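Local coordinates for protein carbohydrate kinase, pfkB family (Enterococcus faecalis, PDB 3KTN) that probably phosphorylates a sugar acid such as 2-keto-3-deoxygluconate, as a member of the PfkB (ribokinase-like) family of carbohydrate kinases, at residues 10-15 with 103-108; 34-39 with 132-137; 20-25 with 97-102; 71-76 with 315-320; 55-60 with 65-70. One frame throughout, in Å; residues are numbered along the deposited sequence.

Interaction 1 of 5, residues 10-15 with 103-108. With SO4 (sulfate ion), chain B.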
# COMPACT_ATOMS: atom_id res chain seq x y z
N GLU A 10 -15.42 2.09 -26.65
CA GLU A 10 -15.79 2.20 -25.26
C GLU A 10 -14.62 2.30 -24.27
O GLU A 10 -13.57 1.68 -24.45
CB GLU A 10 -16.64 0.99 -24.92
CG GLU A 10 -17.08 0.84 -23.49
CD GLU A 10 -17.44 -0.61 -23.19
OE1 GLU A 10 -18.46 -0.85 -22.50
OE2 GLU A 10 -16.70 -1.50 -23.65
N VAL A 11 -14.83 3.09 -23.22
CA VAL A 11 -13.85 3.23 -22.14
C VAL A 11 -14.49 2.54 -20.95
O VAL A 11 -15.66 2.78 -20.64
CB VAL A 11 -13.63 4.70 -21.72
CG1 VAL A 11 -12.83 4.74 -20.42
CG2 VAL A 11 -12.88 5.45 -22.81
N MSE A 12 -13.74 1.67 -20.29
CA MSE A 12 -14.25 0.96 -19.11
C MSE A 12 -13.29 1.09 -17.93
O MSE A 12 -12.09 1.30 -18.11
CB MSE A 12 -14.41 -0.54 -19.39
CG MSE A 12 -15.67 -0.94 -20.14
SE MSE A 12 -15.94 -2.86 -20.02
CE MSE A 12 -17.12 -2.91 -18.50
N LEU A 13 -13.84 0.95 -16.73
CA LEU A 13 -13.05 0.99 -15.51
C LEU A 13 -12.71 -0.45 -15.18
O LEU A 13 -13.58 -1.30 -15.20
CB LEU A 13 -13.88 1.54 -14.34
CG LEU A 13 -14.06 3.03 -14.05
CD1 LEU A 13 -14.12 3.83 -15.32
CD2 LEU A 13 -15.34 3.20 -13.23
N ARG A 14 -11.44 -0.72 -14.90
CA ARG A 14 -11.04 -2.07 -14.50
C ARG A 14 -10.54 -1.98 -13.06
O ARG A 14 -9.70 -1.14 -12.74
CB ARG A 14 -9.91 -2.63 -15.37
CG ARG A 14 -9.37 -3.95 -14.82
CD ARG A 14 -8.22 -4.52 -15.64
NE ARG A 14 -7.41 -5.44 -14.85
CZ ARG A 14 -6.46 -6.22 -15.34
NH1 ARG A 14 -6.19 -6.21 -16.64
NH2 ARG A 14 -5.77 -7.02 -14.53
N PHE A 15 -11.07 -2.84 -12.20
CA PHE A 15 -10.68 -2.87 -10.80
C PHE A 15 -9.93 -4.18 -10.56
O PHE A 15 -10.43 -5.25 -10.86
CB PHE A 15 -11.92 -2.82 -9.90
CG PHE A 15 -12.68 -1.53 -10.01
CD1 PHE A 15 -12.15 -0.35 -9.50
CD2 PHE A 15 -13.93 -1.50 -10.61
CE1 PHE A 15 -12.86 0.85 -9.58
CE2 PHE A 15 -14.65 -0.31 -10.70
CZ PHE A 15 -14.11 0.87 -10.18
N VAL A 103 -13.06 -12.58 -14.31
CA VAL A 103 -13.52 -11.26 -14.70
C VAL A 103 -15.01 -11.17 -14.39
O VAL A 103 -15.79 -12.04 -14.79
CB VAL A 103 -13.28 -10.99 -16.20
CG1 VAL A 103 -14.00 -9.72 -16.64
CG2 VAL A 103 -11.79 -10.85 -16.45
N THR A 104 -15.41 -10.13 -13.67
CA THR A 104 -16.82 -9.93 -13.32
C THR A 104 -17.25 -8.55 -13.80
O THR A 104 -16.78 -7.53 -13.29
CB THR A 104 -17.04 -10.02 -11.81
OG1 THR A 104 -16.50 -11.26 -11.32
CG2 THR A 104 -18.52 -9.97 -11.48
N TYR A 105 -18.15 -8.52 -14.78
CA TYR A 105 -18.65 -7.27 -15.36
C TYR A 105 -19.76 -6.62 -14.55
O TYR A 105 -20.53 -7.30 -13.88
CB TYR A 105 -19.20 -7.51 -16.77
CG TYR A 105 -18.16 -7.89 -17.79
CD1 TYR A 105 -17.37 -6.92 -18.41
CD2 TYR A 105 -17.96 -9.22 -18.13
CE1 TYR A 105 -16.40 -7.27 -19.35
CE2 TYR A 105 -16.99 -9.58 -19.06
CZ TYR A 105 -16.22 -8.61 -19.66
OH TYR A 105 -15.24 -8.99 -20.55
N GLN A 106 -19.82 -5.30 -14.61
CA GLN A 106 -20.87 -4.53 -13.94
C GLN A 106 -21.69 -3.97 -15.10
O GLN A 106 -21.44 -4.34 -16.25
CB GLN A 106 -20.26 -3.40 -13.12
CG GLN A 106 -19.72 -3.86 -11.77
CD GLN A 106 -20.76 -3.80 -10.67
OE1 GLN A 106 -21.60 -4.69 -10.53
NE2 GLN A 106 -20.72 -2.71 -9.88
N ASN A 107 -22.66 -3.10 -14.83
CA ASN A 107 -23.49 -2.55 -15.89
C ASN A 107 -22.64 -1.88 -16.96
O ASN A 107 -21.81 -1.02 -16.68
CB ASN A 107 -24.49 -1.52 -15.36
CG ASN A 107 -25.37 -0.94 -16.46
OD1 ASN A 107 -24.89 -0.20 -17.32
ND2 ASN A 107 -26.65 -1.30 -16.44
N ARG A 108 -22.89 -2.27 -18.20
CA ARG A 108 -22.13 -1.74 -19.32
C ARG A 108 -22.99 -0.95 -20.32
O ARG A 108 -22.53 0.05 -20.86
CB ARG A 108 -21.45 -2.90 -20.02
CG ARG A 108 -20.21 -2.56 -20.79
CD ARG A 108 -19.48 -3.85 -21.10
NE ARG A 108 -18.40 -3.66 -22.06
CZ ARG A 108 -17.69 -4.65 -22.57
NH1 ARG A 108 -17.95 -5.91 -22.21
NH2 ARG A 108 -16.72 -4.39 -23.42
S SO4 B . -15.08 -7.55 -23.93
O1 SO4 B . -15.73 -8.78 -24.40
O2 SO4 B . -13.64 -7.62 -24.19
O3 SO4 B . -15.64 -6.39 -24.64
O4 SO4 B . -15.34 -7.40 -22.48

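Interaction 2 of 5, residues 34-39 with 132-137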
# COMPACT_ATOMS: atom_id res chain seq x y z
N VAL A 34 -9.54 1.31 -19.23
CA VAL A 34 -9.16 0.43 -20.32
C VAL A 34 -10.33 0.31 -21.30
O VAL A 34 -11.34 1.02 -21.18
CB VAL A 34 -8.78 -0.98 -19.77
CG1 VAL A 34 -7.61 -0.86 -18.79
CG2 VAL A 34 -9.97 -1.61 -19.06
N GLY A 35 -10.17 -0.58 -22.27
CA GLY A 35 -11.17 -0.82 -23.29
C GLY A 35 -10.42 -1.14 -24.57
O GLY A 35 -9.27 -0.73 -24.72
N THR A 36 -11.05 -1.88 -25.48
CA THR A 36 -10.41 -2.24 -26.75
C THR A 36 -9.80 -1.02 -27.44
O THR A 36 -8.63 -1.03 -27.81
CB THR A 36 -11.40 -2.92 -27.72
OG1 THR A 36 -11.67 -4.24 -27.26
CG2 THR A 36 -10.84 -2.99 -29.14
N GLY A 37 -10.59 0.04 -27.60
CA GLY A 37 -10.10 1.25 -28.25
C GLY A 37 -8.98 1.93 -27.48
O GLY A 37 -8.06 2.51 -28.07
N VAL A 38 -9.04 1.88 -26.15
CA VAL A 38 -8.01 2.50 -25.32
C VAL A 38 -6.71 1.72 -25.45
O VAL A 38 -5.65 2.30 -25.69
CB VAL A 38 -8.45 2.56 -23.84
CG1 VAL A 38 -7.39 3.26 -22.99
CG2 VAL A 38 -9.79 3.28 -23.74
N ASN A 39 -6.80 0.40 -25.31
CA ASN A 39 -5.61 -0.46 -25.39
C ASN A 39 -4.93 -0.31 -26.74
O ASN A 39 -3.70 -0.19 -26.83
CB ASN A 39 -5.98 -1.94 -25.19
CG ASN A 39 -6.76 -2.18 -23.91
OD1 ASN A 39 -6.74 -1.35 -22.99
ND2 ASN A 39 -7.44 -3.32 -23.84
N MSE A 132 -7.01 6.63 -40.92
CA MSE A 132 -7.52 5.30 -40.60
C MSE A 132 -8.41 5.36 -39.37
O MSE A 132 -8.17 6.16 -38.46
CB MSE A 132 -6.34 4.36 -40.34
CG MSE A 132 -6.71 2.91 -40.08
SE MSE A 132 -5.13 1.82 -39.78
CE MSE A 132 -4.60 1.52 -41.61
N VAL A 133 -9.45 4.54 -39.34
CA VAL A 133 -10.35 4.51 -38.21
C VAL A 133 -10.68 3.07 -37.83
O VAL A 133 -11.05 2.26 -38.69
CB VAL A 133 -11.67 5.27 -38.50
CG1 VAL A 133 -12.36 4.69 -39.72
CG2 VAL A 133 -12.59 5.20 -37.30
N HIS A 134 -10.51 2.75 -36.56
CA HIS A 134 -10.79 1.41 -36.07
C HIS A 134 -12.11 1.41 -35.32
O HIS A 134 -12.30 2.17 -34.37
CB HIS A 134 -9.68 0.92 -35.14
CG HIS A 134 -9.90 -0.46 -34.62
ND1 HIS A 134 -10.82 -0.75 -33.64
CD2 HIS A 134 -9.36 -1.65 -34.99
CE1 HIS A 134 -10.85 -2.05 -33.43
NE2 HIS A 134 -9.97 -2.62 -34.24
N ILE A 135 -13.03 0.56 -35.76
CA ILE A 135 -14.34 0.45 -35.15
C ILE A 135 -14.33 -0.78 -34.26
O ILE A 135 -14.22 -1.91 -34.75
CB ILE A 135 -15.44 0.34 -36.23
CG1 ILE A 135 -15.42 1.61 -37.09
CG2 ILE A 135 -16.80 0.15 -35.59
CD1 ILE A 135 -16.45 1.63 -38.21
N CYS A 136 -14.42 -0.56 -32.95
CA CYS A 136 -14.39 -1.65 -31.98
C CYS A 136 -15.62 -2.53 -32.07
O CYS A 136 -16.74 -2.05 -31.97
CB CYS A 136 -14.25 -1.10 -30.57
SG CYS A 136 -12.80 -0.02 -30.33
N GLY A 137 -15.38 -3.83 -32.26
CA GLY A 137 -16.48 -4.78 -32.36
C GLY A 137 -17.53 -4.63 -31.28
O GLY A 137 -18.69 -4.96 -31.50

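Interaction 3 of 5, residues 20-25 with 97-102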
# COMPACT_ATOMS: atom_id res chain seq x y z
N TYR A 20 -2.03 -11.54 -6.46
CA TYR A 20 -2.94 -12.56 -6.98
C TYR A 20 -4.11 -12.73 -6.01
O TYR A 20 -4.72 -13.79 -5.93
CB TYR A 20 -2.22 -13.91 -7.12
CG TYR A 20 -0.96 -13.83 -7.96
CD1 TYR A 20 -1.02 -13.89 -9.36
CD2 TYR A 20 0.29 -13.68 -7.36
CE1 TYR A 20 0.14 -13.80 -10.13
CE2 TYR A 20 1.45 -13.59 -8.12
CZ TYR A 20 1.37 -13.64 -9.50
OH TYR A 20 2.51 -13.55 -10.25
N LEU A 21 -4.40 -11.66 -5.27
CA LEU A 21 -5.47 -11.67 -4.28
C LEU A 21 -6.88 -11.68 -4.87
O LEU A 21 -7.11 -11.22 -5.99
CB LEU A 21 -5.30 -10.47 -3.34
CG LEU A 21 -3.98 -10.46 -2.55
CD1 LEU A 21 -3.81 -9.12 -1.85
CD2 LEU A 21 -3.99 -11.60 -1.54
N MSE A 22 -7.82 -12.20 -4.10
CA MSE A 22 -9.21 -12.27 -4.54
C MSE A 22 -10.00 -11.15 -3.87
O MSE A 22 -9.54 -10.57 -2.88
CB MSE A 22 -9.82 -13.63 -4.16
CG MSE A 22 -9.10 -14.82 -4.76
SE MSE A 22 -9.83 -16.54 -4.17
CE MSE A 22 -8.73 -16.81 -2.62
N LEU A 23 -11.18 -10.85 -4.42
CA LEU A 23 -12.04 -9.82 -3.87
C LEU A 23 -12.38 -10.09 -2.41
O LEU A 23 -12.43 -9.17 -1.61
CB LEU A 23 -13.34 -9.71 -4.67
CG LEU A 23 -13.18 -8.98 -6.00
CD1 LEU A 23 -14.46 -9.09 -6.82
CD2 LEU A 23 -12.82 -7.52 -5.72
N GLU A 24 -12.61 -11.36 -2.07
CA GLU A 24 -12.94 -11.72 -0.70
C GLU A 24 -11.75 -11.66 0.27
O GLU A 24 -11.92 -11.83 1.47
CB GLU A 24 -13.58 -13.11 -0.64
CG GLU A 24 -15.10 -13.08 -0.90
CD GLU A 24 -15.77 -14.46 -0.85
OE1 GLU A 24 -15.59 -15.18 0.15
OE2 GLU A 24 -16.48 -14.81 -1.82
N GLN A 25 -10.55 -11.41 -0.25
CA GLN A 25 -9.37 -11.36 0.62
C GLN A 25 -8.92 -9.95 0.98
O GLN A 25 -8.24 -9.77 1.99
CB GLN A 25 -8.19 -12.07 -0.03
CG GLN A 25 -8.34 -13.57 -0.18
CD GLN A 25 -7.14 -14.19 -0.88
OE1 GLN A 25 -6.96 -14.03 -2.09
NE2 GLN A 25 -6.30 -14.88 -0.12
N GLY A 97 -1.29 -20.30 -11.99
CA GLY A 97 -1.28 -21.72 -12.26
C GLY A 97 -2.62 -22.19 -12.81
O GLY A 97 -3.14 -21.59 -13.75
N ILE A 98 -3.19 -23.24 -12.24
CA ILE A 98 -4.46 -23.74 -12.75
C ILE A 98 -5.67 -22.93 -12.26
O ILE A 98 -6.80 -23.18 -12.69
CB ILE A 98 -4.68 -25.23 -12.39
CG1 ILE A 98 -4.72 -25.41 -10.88
CG2 ILE A 98 -3.56 -26.07 -13.01
CD1 ILE A 98 -5.27 -26.76 -10.45
N ARG A 99 -5.45 -21.97 -11.37
CA ARG A 99 -6.56 -21.15 -10.90
C ARG A 99 -6.77 -20.07 -11.95
O ARG A 99 -5.91 -19.21 -12.15
CB ARG A 99 -6.25 -20.51 -9.55
CG ARG A 99 -7.36 -19.62 -9.01
CD ARG A 99 -7.18 -19.36 -7.51
NE ARG A 99 -5.98 -18.57 -7.20
CZ ARG A 99 -5.95 -17.24 -7.20
NH1 ARG A 99 -7.05 -16.55 -7.48
NH2 ARG A 99 -4.83 -16.59 -6.89
N PRO A 100 -7.91 -20.11 -12.66
CA PRO A 100 -8.17 -19.11 -13.69
C PRO A 100 -8.39 -17.68 -13.19
O PRO A 100 -8.75 -17.45 -12.04
CB PRO A 100 -9.41 -19.66 -14.40
CG PRO A 100 -10.13 -20.40 -13.31
CD PRO A 100 -9.00 -21.09 -12.57
N THR A 101 -8.13 -16.73 -14.08
CA THR A 101 -8.35 -15.32 -13.79
C THR A 101 -9.86 -15.16 -13.87
O THR A 101 -10.50 -15.76 -14.75
CB THR A 101 -7.63 -14.45 -14.85
OG1 THR A 101 -6.22 -14.49 -14.61
CG2 THR A 101 -8.12 -13.00 -14.81
N GLN A 102 -10.44 -14.39 -12.96
CA GLN A 102 -11.89 -14.20 -12.94
C GLN A 102 -12.30 -12.76 -13.24
O GLN A 102 -11.94 -11.83 -12.52
CB GLN A 102 -12.46 -14.59 -11.56
CG GLN A 102 -12.13 -16.02 -11.08
CD GLN A 102 -13.08 -17.09 -11.60
OE1 GLN A 102 -14.18 -16.78 -12.08
NE2 GLN A 102 -12.68 -18.35 -11.50
O HOH W 1 -7.35 -13.72 -7.76

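Interaction 4 of 5, residues 71-76 with 315-320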
# COMPACT_ATOMS: atom_id res chain seq x y z
N ARG A 71 -5.05 10.98 -22.07
CA ARG A 71 -3.94 11.86 -22.42
C ARG A 71 -2.61 11.28 -21.92
O ARG A 71 -1.62 11.26 -22.65
CB ARG A 71 -4.16 13.25 -21.82
CG ARG A 71 -5.38 13.99 -22.36
CD ARG A 71 -5.35 15.47 -21.94
NE ARG A 71 -5.37 15.64 -20.49
CZ ARG A 71 -6.47 15.77 -19.75
NH1 ARG A 71 -7.66 15.76 -20.33
NH2 ARG A 71 -6.38 15.90 -18.44
N LYS A 72 -2.59 10.81 -20.67
CA LYS A 72 -1.39 10.22 -20.09
C LYS A 72 -0.83 9.13 -20.99
O LYS A 72 0.38 9.01 -21.17
CB LYS A 72 -1.68 9.63 -18.71
CG LYS A 72 -0.48 8.93 -18.11
CD LYS A 72 -0.76 8.32 -16.75
CE LYS A 72 0.53 7.72 -16.18
NZ LYS A 72 0.33 7.12 -14.83
N LEU A 73 -1.73 8.32 -21.54
CA LEU A 73 -1.36 7.22 -22.43
C LEU A 73 -0.89 7.72 -23.79
O LEU A 73 -0.35 6.95 -24.59
CB LEU A 73 -2.56 6.28 -22.62
CG LEU A 73 -2.97 5.53 -21.36
CD1 LEU A 73 -4.36 4.91 -21.54
CD2 LEU A 73 -1.91 4.46 -21.06
N GLY A 74 -1.09 9.01 -24.06
CA GLY A 74 -0.66 9.59 -25.32
C GLY A 74 -1.77 9.70 -26.34
O GLY A 74 -1.53 10.05 -27.49
N ILE A 75 -3.00 9.41 -25.92
CA ILE A 75 -4.16 9.47 -26.81
C ILE A 75 -4.82 10.84 -26.69
O ILE A 75 -5.03 11.35 -25.59
CB ILE A 75 -5.22 8.41 -26.43
CG1 ILE A 75 -4.60 7.02 -26.37
CG2 ILE A 75 -6.35 8.40 -27.46
CD1 ILE A 75 -5.53 5.98 -25.77
N SER A 76 -5.14 11.44 -27.84
CA SER A 76 -5.81 12.74 -27.84
C SER A 76 -7.23 12.52 -27.34
O SER A 76 -7.89 11.55 -27.72
CB SER A 76 -5.86 13.32 -29.25
OG SER A 76 -6.69 14.47 -29.28
N GLY A 315 -2.21 -5.54 -16.27
CA GLY A 315 -3.23 -4.65 -16.81
C GLY A 315 -3.45 -4.80 -18.30
O GLY A 315 -2.62 -5.40 -19.00
N ASP A 316 -4.55 -4.25 -18.79
CA ASP A 316 -4.95 -4.31 -20.21
C ASP A 316 -4.11 -3.52 -21.20
O ASP A 316 -3.94 -3.94 -22.35
CB ASP A 316 -6.39 -3.82 -20.40
CG ASP A 316 -7.39 -4.59 -19.58
OD1 ASP A 316 -8.42 -4.99 -20.16
OD2 ASP A 316 -7.18 -4.78 -18.37
N ILE A 317 -3.62 -2.37 -20.77
CA ILE A 317 -2.85 -1.49 -21.66
C ILE A 317 -1.48 -2.02 -22.04
O ILE A 317 -0.63 -2.23 -21.19
CB ILE A 317 -2.65 -0.09 -21.04
CG1 ILE A 317 -3.97 0.44 -20.45
CG2 ILE A 317 -2.15 0.87 -22.11
CD1 ILE A 317 -5.03 0.74 -21.47
N PRO A 318 -1.25 -2.23 -23.35
CA PRO A 318 0.04 -2.72 -23.85
C PRO A 318 0.95 -1.50 -23.97
O PRO A 318 0.87 -0.73 -24.93
CB PRO A 318 -0.30 -3.29 -25.24
CG PRO A 318 -1.82 -3.44 -25.22
CD PRO A 318 -2.26 -2.26 -24.42
N LEU A 319 1.81 -1.32 -22.97
CA LEU A 319 2.73 -0.19 -22.92
C LEU A 319 4.11 -0.60 -23.45
O LEU A 319 5.07 -0.71 -22.68
CB LEU A 319 2.85 0.32 -21.48
CG LEU A 319 1.54 0.81 -20.84
CD1 LEU A 319 1.69 0.89 -19.34
CD2 LEU A 319 1.17 2.17 -21.40
N THR A 320 4.19 -0.81 -24.76
CA THR A 320 5.44 -1.21 -25.41
C THR A 320 5.87 -0.20 -26.46
O THR A 320 5.06 0.60 -26.94
CB THR A 320 5.30 -2.60 -26.09
OG1 THR A 320 4.20 -2.58 -27.01
CG2 THR A 320 5.06 -3.68 -25.05

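Interaction 5 of 5, residues 55-60 with 65-70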
# COMPACT_ATOMS: atom_id res chain seq x y z
N THR A 55 -15.49 8.77 -28.51
CA THR A 55 -16.38 8.13 -27.56
C THR A 55 -16.98 9.22 -26.68
O THR A 55 -16.80 10.41 -26.94
CB THR A 55 -15.59 7.15 -26.66
OG1 THR A 55 -16.49 6.35 -25.88
CG2 THR A 55 -14.68 7.93 -25.73
N LYS A 56 -17.71 8.81 -25.64
CA LYS A 56 -18.30 9.76 -24.70
C LYS A 56 -17.93 9.36 -23.28
O LYS A 56 -17.76 8.17 -22.98
CB LYS A 56 -19.83 9.77 -24.80
CG LYS A 56 -20.41 10.16 -26.16
CD LYS A 56 -20.10 11.60 -26.54
CE LYS A 56 -20.76 11.96 -27.87
NZ LYS A 56 -20.24 13.23 -28.44
N LEU A 57 -17.82 10.35 -22.41
CA LEU A 57 -17.54 10.13 -21.00
C LEU A 57 -18.43 11.11 -20.24
O LEU A 57 -18.65 12.24 -20.71
CB LEU A 57 -16.06 10.38 -20.67
CG LEU A 57 -15.11 9.25 -21.08
CD1 LEU A 57 -13.67 9.63 -20.74
CD2 LEU A 57 -15.50 7.98 -20.36
N PRO A 58 -18.95 10.71 -19.08
CA PRO A 58 -19.81 11.60 -18.31
C PRO A 58 -19.08 12.86 -17.86
O PRO A 58 -17.86 12.83 -17.63
CB PRO A 58 -20.24 10.73 -17.13
CG PRO A 58 -19.04 9.87 -16.91
CD PRO A 58 -18.69 9.47 -18.32
N ALA A 59 -19.83 13.95 -17.75
CA ALA A 59 -19.25 15.21 -17.32
C ALA A 59 -19.23 15.25 -15.79
O ALA A 59 -20.02 15.96 -15.17
CB ALA A 59 -20.06 16.40 -17.87
N ASN A 60 -18.37 14.44 -15.20
CA ASN A 60 -18.20 14.42 -13.76
C ASN A 60 -16.73 14.12 -13.48
O ASN A 60 -15.95 13.90 -14.41
CB ASN A 60 -19.15 13.41 -13.08
CG ASN A 60 -18.90 11.97 -13.51
OD1 ASN A 60 -17.76 11.57 -13.75
ND2 ASN A 60 -19.97 11.19 -13.57
N ALA A 65 -11.29 12.15 -14.89
CA ALA A 65 -10.13 11.33 -14.58
C ALA A 65 -9.90 10.41 -15.77
O ALA A 65 -8.77 10.06 -16.09
CB ALA A 65 -10.37 10.52 -13.30
N GLY A 66 -10.99 10.02 -16.43
CA GLY A 66 -10.88 9.15 -17.59
C GLY A 66 -10.16 9.84 -18.73
O GLY A 66 -9.31 9.25 -19.38
N LYS A 67 -10.51 11.10 -19.00
CA LYS A 67 -9.84 11.83 -20.07
C LYS A 67 -8.38 12.06 -19.74
O LYS A 67 -7.53 12.03 -20.63
CB LYS A 67 -10.53 13.18 -20.32
CG LYS A 67 -11.95 13.04 -20.83
CD LYS A 67 -12.33 14.21 -21.72
CE LYS A 67 -12.37 15.52 -20.97
NZ LYS A 67 -12.75 16.63 -21.90
N ALA A 68 -8.08 12.30 -18.46
CA ALA A 68 -6.71 12.51 -18.02
C ALA A 68 -5.89 11.25 -18.31
O ALA A 68 -4.73 11.33 -18.72
CB ALA A 68 -6.68 12.83 -16.50
N ALA A 69 -6.50 10.09 -18.09
CA ALA A 69 -5.83 8.81 -18.34
C ALA A 69 -5.56 8.62 -19.83
O ALA A 69 -4.51 8.10 -20.22
CB ALA A 69 -6.68 7.65 -17.82
N LEU A 70 -6.50 9.03 -20.67
CA LEU A 70 -6.33 8.91 -22.11
C LEU A 70 -5.13 9.75 -22.55
O LEU A 70 -4.28 9.28 -23.31
CB LEU A 70 -7.58 9.38 -22.85
CG LEU A 70 -8.87 8.56 -22.68
CD1 LEU A 70 -10.00 9.25 -23.43
CD2 LEU A 70 -8.67 7.15 -23.22

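Interaction 1 of 5, residues 10-15 with 103-108
Arg108 meets Glu10 side-on in a salt bridge, one extended side chain serving both a carboxylate and a bound anion. From CB, CG leaves anti to the backbone N (chi1 -155°), and the chain stays straight as far as NE. Arg108 CG already lies 3.0 Å from Glu10 OE1, and Arg108 CD passes 3.6 Å from Met12 CE, the methyl of a selenomethionine. The carboxylate is gripped from NE onward: Arg108 NE donates to Glu10 OE1 at 2.8 Å, while Arg108 NH2 donates to Glu10 OE2 at 2.9 Å. Both oxygens use their syn lone pairs, and the carboxylate and guanidinium planes lie only 7° apart. The selenium sits over one face, with Met12 SE 3.3 Å from Arg108 NE. At the tip, Arg108 NH2 also gives a nearly straight bond of 2.6 Å to sulfate O3, and Arg108 NH1 reaches sulfate O4 at 3.0 Å. Tyr105 OH makes a weak hydrogen bond to that same O4, and Arg171 NE also bonds the sulfate. Glu10 and the selenium therefore fix the guanidinium's tilt while its outer edge holds the anion. Sulfate probably comes from the crystallisation liquor, but such a pocket is consistent with binding of a substrate carboxylate, which would suit a sugar-acid kinase.

Interaction 2 of 5, residues 34-39 with 132-137
Cys136 turns its thiol onto the first turn of the helix that begins at Thr36, an example of one compact group joining segment 132-137 to a helix start. With SG beside its own backbone N (chi1 -56°), the sulfur points at Gly37, where Cys136 SG lies 3.5 Å from Gly37 N and 3.6 Å from Gly37 CA. Gly37 has no side chain, and this lets the sulfur come right up to the helix backbone. No hydrogen bond spans the contact, although the amide end of the helix may polarise the sulfur. With CG2 anti to the backbone N, the methyl is the branch of Thr36 that meets Cys136: Thr36 CG2 is 3.8 Å from Cys136 SG and, more loosely, 4.4 Å from His134 CE1. The side chain of Thr36 lies about 5 Å from a bound sulfate, consistent with the edge of an anion pocket. Gly35 takes the N-cap position. Strand 132-135 runs between strands 4-8 and 163-167 in the large sheet. His134 also touches strand 163-167, Thr36 rests on Asp280 of helix 278-291, and Val133 and Ile135 pack against helix 144-159; the contact places the N-terminal end of helix 36-46 beside the C-terminal end of strand 132-135.

Interaction 3 of 5, residues 20-25 with 97-102
The hydrogen bond from Arg99 to Tyr20 shows how an arginine can hold a loop by a main-chain carbonyl. Arg99 NH2 donates to Tyr20 O over 3.0 Å at 152°, on a lone pair in the carbonyl plane, the oxygen lying 18° from the guanidinium plane. A bend at chi3 (66°) swings the guanidinium toward the turn. Water joins in as well: water 1, in the guanidinium plane, accepts from Arg99 NH1 at 2.9 Å.

Van der Waals contact is slight. Met22 CG, in a selenomethionine, lies 3.8 Å from Arg99 NH1, and Tyr20 CB lies 3.7 Å from Arg99 NH2.

A further hydrogen bond, within the loop itself, shapes the turn: Met22 N donates to Gln25 OE1 at 2.9 Å.

Beyond these segments, the strongest polar partner of Arg99 is Thr312 O of a neighbouring subunit, whose strand continues the sheet beside Thr101 and Gln102. The cation is thus shared between neutral carbonyls of two chains, and joins the loop before strand 28-34 to the subunit interface.

Interaction 4 of 5, residues 71-76 with 315-320
Leu73 and Ile317 reach toward each other tip to tip, while Leu319 crosses the leucine at about a right angle; three aliphatic side chains from two segments far apart in the sequence are thereby joined at one methyl. That methyl is Leu73 CD2, which lies 3.7 Å from Ile317 CG2 and 3.9 Å from Leu319 CD2. The CG2 branch of Ile317, anti to the backbone N, is the one that meets the leucine, leaving CG1 beside the N (chi1 -45°). Leu319 comes in at the flank with one of its two end methyls.

The leucine stands where helix 61-72 comes to its close. Gly74 follows with positive phi in a Schellman motif, Gly74 N bonding back to Arg71 O at 2.7 Å. On the other side, segment 315-320 is an irregular loop between helices 296-310 and 322-330. Ile317 also packs on Asn39 and Ala42 of helix 36-46, and Leu319 on Met22 of another subunit. Close by along the chain, Gly315 N bonds Asp274, a residue of the magnesium site. No hydrogen bond or charge links the two segments, so between them the contact is apolar packing without directional bonds.

Interaction 5 of 5, residues 55-60 with 65-70
Leu57 places CG beside its backbone N (chi1 -77°) and then sends CD1 straight outward, anti to CA (chi2 178°), and these two torsions carry the methyl across to the helix. There it meets Lys67 not at the ammonium but at the root of the chain: Leu57 CD1 is 3.8 Å from Lys67 CG and 3.9 Å from Lys67 N. The two side chains slide past each other in opposite directions. The same methyl, Leu57 CD1, lies 4.1 Å from Gly66 C. With only hydrogens on its CA, Gly66 lets the leucine settle close to the helix backbone, and no hydrogen bond spans the contact.

Between strand and helix the chain turns tightly. Ala59 is the centre of an inverse gamma turn, and Asn60 occupies the N-cap, its OD1 accepting from Gly63 N. Leu57, Lys67 and Leu70 all touch Val80 of strand 80-82, which lies next to strand 50-57 and parallel to it. A helix laid back over the strand it has just left, with the following strand beside it, is the classic packing of a beta-alpha-beta crossover, here at the edge of the large ribokinase-type sheet.

In the fold
From the N terminus, segments 10-15, 20-25 and 34-39 open three long loops in turn. Interaction 5 closes first, a short strand-to-helix turn nested inside interactions 1, 2 and 3. Interaction 4 then opens at the end of the same helix 61-72. Interaction 3 closes at 97-102 and interaction 1 at the adjoining 103-108, so 3 is nested in 1; both use strand 101-105 of the smaller sheet, which runs on into a neighbouring subunit. Interaction 2 closes at 132-137, crossing 1 and 3 and reaching the larger sheet. Interaction 4, closing last at 315-320, crosses 1, 2 and 3. The Arg14–Asp316 salt bridge joins 1 to 4, and Val34 with Met12 joins 1 to 2.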